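Local coordinates for exodeoxyribonuclease III (Neisseria meningitidis, PDB 2JC4), which probably degrades double-stranded DNA from its 3' ends as a magnesium- or manganese-dependent exonuclease of the AP/ExoA repair family, at residues A[149-154]-A[184-189]; A[100-105]-A[128-133]; A[166-171]-A[212-217]. All blocks are in the same frame, centred on the assembly; numbering follows the deposited sequence. Where two conformers were deposited one is given.

Interaction 1 of 3, residues A[149-154]-A[184-189]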
# COMPACT_ATOMS: atom_id res chain seq x y z
N ILE A 149 1.57 -9.64 -0.11
CA ILE A 149 0.81 -10.87 -0.29
C ILE A 149 0.07 -10.75 -1.63
O ILE A 149 -0.61 -9.72 -1.93
CB ILE A 149 -0.21 -11.14 0.86
CG1 ILE A 149 0.49 -11.33 2.22
CG2 ILE A 149 -1.13 -12.40 0.49
CD1 ILE A 149 -0.51 -11.35 3.38
N ALA A 150 0.21 -11.82 -2.41
CA ALA A 150 -0.43 -11.99 -3.70
C ALA A 150 -1.65 -12.89 -3.49
O ALA A 150 -1.51 -14.08 -3.21
CB ALA A 150 0.57 -12.63 -4.66
N PRO A 151 -2.85 -12.32 -3.55
CA PRO A 151 -4.04 -13.04 -3.07
C PRO A 151 -4.37 -14.40 -3.71
O PRO A 151 -4.90 -15.26 -3.00
CB PRO A 151 -5.17 -12.04 -3.32
CG PRO A 151 -4.50 -10.69 -3.16
CD PRO A 151 -3.19 -10.94 -3.94
N ALA A 152 -4.11 -14.58 -5.00
CA ALA A 152 -4.42 -15.87 -5.68
C ALA A 152 -3.37 -16.14 -6.74
O ALA A 152 -2.51 -15.28 -6.99
CB ALA A 152 -5.82 -15.82 -6.27
N ASP A 153 -3.40 -17.31 -7.40
CA ASP A 153 -2.32 -17.60 -8.38
C ASP A 153 -2.27 -16.68 -9.62
O ASP A 153 -1.22 -16.49 -10.21
CB ASP A 153 -2.29 -19.09 -8.77
CG ASP A 153 -1.54 -19.95 -7.74
OD1 ASP A 153 -0.76 -19.43 -6.90
OD2 ASP A 153 -1.71 -21.17 -7.83
N ALA A 154 -3.39 -16.07 -9.99
CA ALA A 154 -3.36 -15.05 -11.06
C ALA A 154 -2.45 -13.85 -10.71
O ALA A 154 -2.08 -13.07 -11.60
CB ALA A 154 -4.78 -14.58 -11.38
N LEU A 184 -14.50 -5.93 3.84
CA LEU A 184 -13.76 -5.10 2.90
C LEU A 184 -13.68 -5.86 1.58
O LEU A 184 -13.75 -7.07 1.59
CB LEU A 184 -12.33 -4.88 3.41
CG LEU A 184 -12.20 -3.98 4.64
CD1 LEU A 184 -10.74 -4.04 5.04
CD2 LEU A 184 -12.60 -2.51 4.29
N THR A 185 -13.56 -5.10 0.49
CA THR A 185 -13.55 -5.60 -0.88
C THR A 185 -12.19 -5.30 -1.51
O THR A 185 -11.71 -4.17 -1.41
CB THR A 185 -14.68 -4.86 -1.69
OG1 THR A 185 -15.96 -5.36 -1.27
CG2 THR A 185 -14.54 -5.09 -3.19
N ASP A 186 -11.55 -6.32 -2.12
CA ASP A 186 -10.32 -6.12 -2.92
C ASP A 186 -10.72 -5.29 -4.16
O ASP A 186 -11.20 -5.86 -5.15
CB ASP A 186 -9.77 -7.53 -3.32
CG ASP A 186 -8.50 -7.49 -4.19
OD1 ASP A 186 -8.11 -6.42 -4.69
OD2 ASP A 186 -7.90 -8.59 -4.38
N SER A 187 -10.52 -3.98 -4.14
CA SER A 187 -11.09 -3.11 -5.18
C SER A 187 -10.70 -3.49 -6.61
O SER A 187 -11.55 -3.51 -7.50
CB SER A 187 -10.82 -1.63 -4.93
OG SER A 187 -9.47 -1.28 -5.12
N LEU A 188 -9.42 -3.79 -6.83
CA LEU A 188 -8.97 -4.09 -8.19
C LEU A 188 -9.77 -5.28 -8.77
O LEU A 188 -10.16 -5.27 -9.96
CB LEU A 188 -7.47 -4.39 -8.20
CG LEU A 188 -6.84 -4.54 -9.59
CD1 LEU A 188 -5.41 -3.92 -9.64
CD2 LEU A 188 -6.85 -5.99 -10.02
N ARG A 189 -10.05 -6.30 -7.95
CA ARG A 189 -10.76 -7.49 -8.44
C ARG A 189 -12.28 -7.28 -8.57
O ARG A 189 -12.96 -8.00 -9.31
CB ARG A 189 -10.45 -8.73 -7.59
CG ARG A 189 -9.05 -9.32 -7.80
CD ARG A 189 -8.88 -9.79 -9.22
NE ARG A 189 -7.55 -10.35 -9.47
CZ ARG A 189 -6.94 -10.36 -10.66
NH1 ARG A 189 -7.54 -9.79 -11.71
NH2 ARG A 189 -5.71 -10.90 -10.79
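In the loop that leaves strand 141-144, Pro151 and Ala154 face Asp186 and Arg189 at the junction where strand 185-186, at the edge of one sheet, passes into helix 187-191. The backbones stay well apart, with Pro151 CA and Asp186 CA the closest pair of alpha carbons at 9.3 Å, so side chains make the contact. It is small, burying 96 Å² over both sides. Asp186 holds its CG anti to the backbone N (chi1 179°), and this extends the carboxylate toward the loop. There OD2 lies 4.2 Å from Pro151 CG, a loose approach in which the proline ring and the aspartate side chain cross at about a right angle. The stronger partner of the same oxygen is Arg215, through a salt bridge, and Phe176 of helix 170-180 touches both Pro151 and Asp186. Asp186 also occupies the N-cap position, and its carbonyl O receives a weak bond from Arg189 N at 3.1 Å, in the first turn of the helix. Arg189 CG lies beside the backbone N, and the chain bends again at chi2 (-62°), which brings the guanidinium across to the loop. Its NH2 lies 3.8 Å from Ala154 CB, with the methyl set obliquely to the guanidinium plane. No hydrogen bond links the two segments directly. The guanidinium is held instead by His192 O at NH1 and, at NH2, by Gly195 O and a salt bridge to Asp155, which directly follows Ala154. Three partners on two nitrogens should restrict its rotation and keep it beside the loop. The loop after strand 141-144 thus packs against the edge-strand-to-helix junction of the same sheet, within a DNase I-like alpha/beta sandwich.

Interaction 2 of 3, residues A[100-105]-A[128-133]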
# COMPACT_ATOMS: atom_id res chain seq x y z
N ARG A 100 -11.66 7.53 6.01
CA ARG A 100 -10.61 7.02 6.88
C ARG A 100 -9.62 6.27 5.98
O ARG A 100 -10.00 5.27 5.34
CB ARG A 100 -11.20 6.07 7.93
CG ARG A 100 -10.23 5.68 9.02
CD ARG A 100 -9.73 6.92 9.80
NE ARG A 100 -8.95 6.53 10.97
CZ ARG A 100 -8.24 7.36 11.73
NH1 ARG A 100 -8.21 8.66 11.47
NH2 ARG A 100 -7.55 6.87 12.76
N VAL A 101 -8.36 6.73 5.98
CA VAL A 101 -7.34 6.15 5.13
C VAL A 101 -6.35 5.43 6.06
O VAL A 101 -5.77 6.03 6.92
CB VAL A 101 -6.62 7.24 4.34
CG1 VAL A 101 -5.37 6.69 3.56
CG2 VAL A 101 -7.60 7.92 3.40
N ILE A 102 -6.20 4.13 5.89
CA ILE A 102 -5.17 3.41 6.66
C ILE A 102 -4.08 2.92 5.69
O ILE A 102 -4.35 2.04 4.89
CB ILE A 102 -5.81 2.22 7.47
CG1 ILE A 102 -7.01 2.73 8.31
CG2 ILE A 102 -4.72 1.44 8.25
CD1 ILE A 102 -7.84 1.61 8.98
N ASN A 103 -2.86 3.49 5.78
CA ASN A 103 -1.76 3.15 4.89
C ASN A 103 -0.84 2.14 5.59
O ASN A 103 -0.40 2.38 6.71
CB ASN A 103 -0.99 4.43 4.56
CG ASN A 103 0.26 4.20 3.73
OD1 ASN A 103 0.39 3.19 3.03
ND2 ASN A 103 1.18 5.18 3.77
N VAL A 104 -0.53 1.04 4.91
CA VAL A 104 0.30 -0.01 5.46
C VAL A 104 1.50 -0.33 4.57
O VAL A 104 1.39 -0.40 3.34
CB VAL A 104 -0.55 -1.32 5.70
CG1 VAL A 104 -1.47 -1.15 6.90
CG2 VAL A 104 -1.37 -1.78 4.40
N TYR A 105 2.64 -0.51 5.20
CA TYR A 105 3.76 -1.16 4.56
C TYR A 105 3.92 -2.49 5.33
O TYR A 105 4.53 -2.51 6.41
CB TYR A 105 5.05 -0.30 4.62
CG TYR A 105 6.22 -1.13 4.17
CD1 TYR A 105 6.13 -1.86 2.97
CD2 TYR A 105 7.38 -1.28 4.97
CE1 TYR A 105 7.19 -2.69 2.55
CE2 TYR A 105 8.45 -2.11 4.53
CZ TYR A 105 8.32 -2.82 3.34
OH TYR A 105 9.31 -3.68 2.89
N THR A 128 -5.28 -6.71 11.71
CA THR A 128 -6.69 -7.12 11.60
C THR A 128 -7.52 -6.51 12.74
O THR A 128 -8.63 -5.99 12.53
CB THR A 128 -6.79 -8.67 11.58
OG1 THR A 128 -5.92 -9.16 10.55
CG2 THR A 128 -8.19 -9.10 11.22
N GLU A 129 -6.97 -6.56 13.94
CA GLU A 129 -7.64 -6.03 15.13
C GLU A 129 -7.86 -4.51 15.02
O GLU A 129 -8.93 -3.98 15.31
CB GLU A 129 -6.81 -6.39 16.38
CG GLU A 129 -7.65 -6.81 17.54
CD GLU A 129 -6.83 -6.94 18.81
OE1 GLU A 129 -6.81 -5.97 19.61
OE2 GLU A 129 -6.17 -7.99 18.98
N PHE A 130 -6.84 -3.81 14.59
CA PHE A 130 -6.95 -2.36 14.47
C PHE A 130 -7.97 -1.99 13.41
O PHE A 130 -8.84 -1.13 13.64
CB PHE A 130 -5.59 -1.79 14.07
CG PHE A 130 -5.61 -0.33 13.75
CD1 PHE A 130 -5.94 0.61 14.73
CD2 PHE A 130 -5.22 0.12 12.49
CE1 PHE A 130 -5.93 1.98 14.45
CE2 PHE A 130 -5.22 1.50 12.19
CZ PHE A 130 -5.54 2.43 13.19
N VAL A 131 -7.85 -2.62 12.24
CA VAL A 131 -8.77 -2.34 11.11
C VAL A 131 -10.22 -2.66 11.51
O VAL A 131 -11.14 -1.86 11.28
CB VAL A 131 -8.34 -3.03 9.77
CG1 VAL A 131 -9.37 -2.70 8.66
CG2 VAL A 131 -6.96 -2.54 9.31
N ARG A 132 -10.44 -3.82 12.13
CA ARG A 132 -11.79 -4.19 12.60
C ARG A 132 -12.45 -3.07 13.49
O ARG A 132 -13.65 -2.70 13.35
CB ARG A 132 -11.69 -5.46 13.42
CG ARG A 132 -13.11 -6.00 13.88
CD ARG A 132 -12.99 -7.25 14.80
NE ARG A 132 -12.43 -8.39 14.10
CZ ARG A 132 -11.30 -9.02 14.42
NH1 ARG A 132 -10.57 -8.63 15.46
NH2 ARG A 132 -10.90 -10.07 13.69
N ASP A 133 -11.65 -2.54 14.41
CA ASP A 133 -12.06 -1.49 15.32
C ASP A 133 -12.33 -0.19 14.57
O ASP A 133 -13.39 0.47 14.79
CB ASP A 133 -10.97 -1.30 16.38
CG ASP A 133 -11.24 -0.14 17.33
OD1 ASP A 133 -12.35 -0.05 17.88
OD2 ASP A 133 -10.32 0.69 17.52
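Arg100 NH1 is gripped by two acceptors, Asp75 O and Thr95 OG1, while NE of the same guanidinium forms a salt bridge with Glu134, one residue beyond the helical segment 128-133. This set of polar bonds joins strand 99-105 to helix 115-135 next to an apolar contact carried by Ile102, Phe130 and Val131, all three buried. The alpha carbons come nearest at Ile102 CA and Val131 CA, 8.1 Å apart, and 152 Å² is buried over both sides. Phe130 extends from the helix toward the strand with CG anti to its backbone N (chi1 173°). One corner of the ring, CE2, does the touching: Ile102 CG2 approaches it at 4.0 Å from the ring edge, in the plane, and Ile102 CD1 lies 4.1 Å from that same CE2. The two side chains slide past each other in opposite directions. With CG1 beside its backbone N (chi1 -52°) and the chain extended beyond it, Ile102 carries CD1 to 4.3 Å from Val131 CG2. Beyond this pair, the Phe130 ring stacks with His77, and Ile102 packs on Leu141 and Leu143 of strand 141-144, the strand that completes this beta-alpha-beta unit. Val101 and Asn103 point to the other side of the strand, where both touch strand 29-33 of the other sheet of the sandwich. Because the touching groups are all apolar and buried, and no hydrogen bond crosses between the two segments, the middle of this helix-on-sheet interface is probably held by dispersion and exclusion of water, with directional bonding supplied at its margin by Arg100.

Interaction 3 of 3, residues A[166-171]-A[212-217]. With ACT (acetate ion), chain F.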
# COMPACT_ATOMS: atom_id res chain seq x y z
N ILE A 166 7.27 -17.37 -0.34
CA ILE A 166 6.95 -16.05 0.22
C ILE A 166 6.05 -15.26 -0.77
O ILE A 166 6.20 -15.36 -1.99
CB ILE A 166 8.27 -15.29 0.65
CG1 ILE A 166 7.98 -14.11 1.63
CG2 ILE A 166 9.07 -14.82 -0.60
CD1 ILE A 166 7.33 -14.51 3.02
N HIS A 167 5.11 -14.51 -0.21
CA HIS A 167 4.11 -13.72 -0.94
C HIS A 167 2.92 -14.49 -1.48
O HIS A 167 1.83 -13.93 -1.56
CB HIS A 167 4.70 -12.85 -2.08
CG HIS A 167 5.85 -12.00 -1.66
ND1 HIS A 167 5.82 -11.20 -0.53
CD2 HIS A 167 7.09 -11.85 -2.20
CE1 HIS A 167 6.99 -10.58 -0.41
NE2 HIS A 167 7.77 -10.95 -1.41
N CYS A 168 3.14 -15.75 -1.86
CA CYS A 168 2.12 -16.56 -2.54
C CYS A 168 1.66 -17.82 -1.78
O CYS A 168 1.02 -18.70 -2.38
CB CYS A 168 2.65 -16.97 -3.91
SG CYS A 168 3.17 -15.57 -4.91
N SER A 169 2.00 -17.92 -0.50
CA SER A 169 1.63 -19.11 0.29
C SER A 169 0.17 -19.12 0.71
O SER A 169 -0.49 -18.06 0.85
CB SER A 169 2.54 -19.29 1.53
OG SER A 169 2.23 -18.32 2.53
N SER A 170 -0.35 -20.32 0.90
CA SER A 170 -1.72 -20.52 1.38
C SER A 170 -1.97 -19.80 2.71
O SER A 170 -3.03 -19.14 2.89
CB SER A 170 -2.02 -22.03 1.48
OG SER A 170 -1.14 -22.69 2.41
N VAL A 171 -1.02 -19.85 3.62
CA VAL A 171 -1.25 -19.17 4.91
C VAL A 171 -1.28 -17.64 4.77
O VAL A 171 -2.12 -16.98 5.38
CB VAL A 171 -0.30 -19.66 6.03
CG1 VAL A 171 1.17 -19.32 5.71
CG2 VAL A 171 -0.75 -19.12 7.38
N LEU A 212 6.78 -9.85 -15.89
CA LEU A 212 6.76 -10.92 -14.88
C LEU A 212 6.80 -10.31 -13.46
O LEU A 212 7.80 -9.78 -13.03
CB LEU A 212 7.94 -11.89 -15.10
CG LEU A 212 7.87 -12.65 -16.47
CD1 LEU A 212 8.98 -13.66 -16.56
CD2 LEU A 212 6.51 -13.33 -16.76
N GLY A 213 5.69 -10.38 -12.76
CA GLY A 213 5.58 -9.70 -11.46
C GLY A 213 4.57 -10.36 -10.50
O GLY A 213 4.04 -11.46 -10.77
N LEU A 214 4.36 -9.71 -9.36
CA LEU A 214 3.34 -10.07 -8.37
C LEU A 214 2.35 -8.89 -8.18
O LEU A 214 2.74 -7.72 -8.26
CB LEU A 214 3.98 -10.43 -7.03
CG LEU A 214 5.16 -11.43 -7.05
CD1 LEU A 214 5.66 -11.53 -5.63
CD2 LEU A 214 4.72 -12.78 -7.54
N ARG A 215 1.09 -9.22 -7.95
CA ARG A 215 0.13 -8.21 -7.47
C ARG A 215 0.10 -8.24 -5.95
O ARG A 215 -0.61 -9.06 -5.35
CB ARG A 215 -1.29 -8.42 -8.03
CG ARG A 215 -2.26 -7.28 -7.69
CD ARG A 215 -3.68 -7.52 -8.26
NE ARG A 215 -4.36 -8.62 -7.56
CZ ARG A 215 -5.37 -8.45 -6.70
NH1 ARG A 215 -5.84 -7.23 -6.45
NH2 ARG A 215 -5.93 -9.49 -6.11
N ILE A 216 0.87 -7.34 -5.33
CA ILE A 216 0.97 -7.27 -3.86
C ILE A 216 0.59 -5.94 -3.27
O ILE A 216 0.53 -5.80 -2.03
CB ILE A 216 2.39 -7.68 -3.37
CG1 ILE A 216 3.48 -6.80 -4.03
CG2 ILE A 216 2.62 -9.23 -3.66
CD1 ILE A 216 4.92 -7.12 -3.54
N ASP A 217 0.38 -4.94 -4.12
CA ASP A 217 -0.11 -3.64 -3.67
C ASP A 217 -1.60 -3.52 -3.95
O ASP A 217 -2.05 -3.65 -5.13
CB ASP A 217 0.67 -2.54 -4.41
CG ASP A 217 2.16 -2.63 -4.16
OD1 ASP A 217 2.59 -2.06 -3.15
OD2 ASP A 217 2.90 -3.21 -5.00
C ACT F . 9.62 -8.26 -2.60
O ACT F . 9.90 -9.38 -2.11
OXT ACT F . 10.51 -7.37 -2.57
CH3 ACT F . 8.26 -8.07 -3.15
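His167 and Leu214 cross at about a right angle, the leucine bringing its CD1 methyl up to one side of the histidine. CD1 lies 3.7 Å from His167 CD2 and 3.9 Å from His167 CB, oblique to the imidazole plane. One ring face is occupied by a neighbour in the chain: Ile166 CG1 sits over the ring centre, 4.1 Å above the plane. The edge serves polar contacts. His167 NE2 donates to acetate O near the ring plane at 2.7 Å, with an N-H...O angle of 152°, and His167 ND1 is hydrogen-bonded to the backbone O of Asn148, a predicted metal-site residue. Bonds at both nitrogens should limit rotation of the ring in the crystal. Ile216 carries CG1 between its backbone N and carbonyl carbon (chi1 56°), which directs CD1 to the acetate methyl at 3.5 Å, while CG2 points to His167 CB at 4.5 Å. Asn108 ND2 also binds this acetate, which probably comes from the crystallisation liquor. Cys168, in a disulfide with Cys156, meets the other leucine methyl, CD2, through SG; the residue was modelled in two conformers, so this approach is less certain. Beside Ile216, Asp217, predicted to be important for catalysis, is hydrogen-bonded through OD2 to Thr199 OG1 and to His247 ND1; such an Asp-His pair is characteristic of the active site of exonuclease III-type, DNase I-like phosphodiesterases.

Overall arrangement
Interactions 2 and 3 are both buried; 2 lies between a strand and the helix over it, away from the annotated sites but for Tyr105 at the strand's end, and 3 lies beside predicted catalytic residues, where polar bonds to imidazole join its apolar contacts. Interaction 1 is the smallest and only partly buried; no polar bond crosses it, and Asp186 and Arg189 find their partners outside its segments. Interactions 1 and 3 interlock: Asp186 OD2 meets Arg215 NH2 in a 2.8 Å salt bridge, and Ala150 N probably bonds to His167 O. Interactions 1 and 2 reach the same sheet and meet where Leu184 CD1 packs on Val131 CG1 at 4.1 Å. Interactions 2 and 3 do not touch.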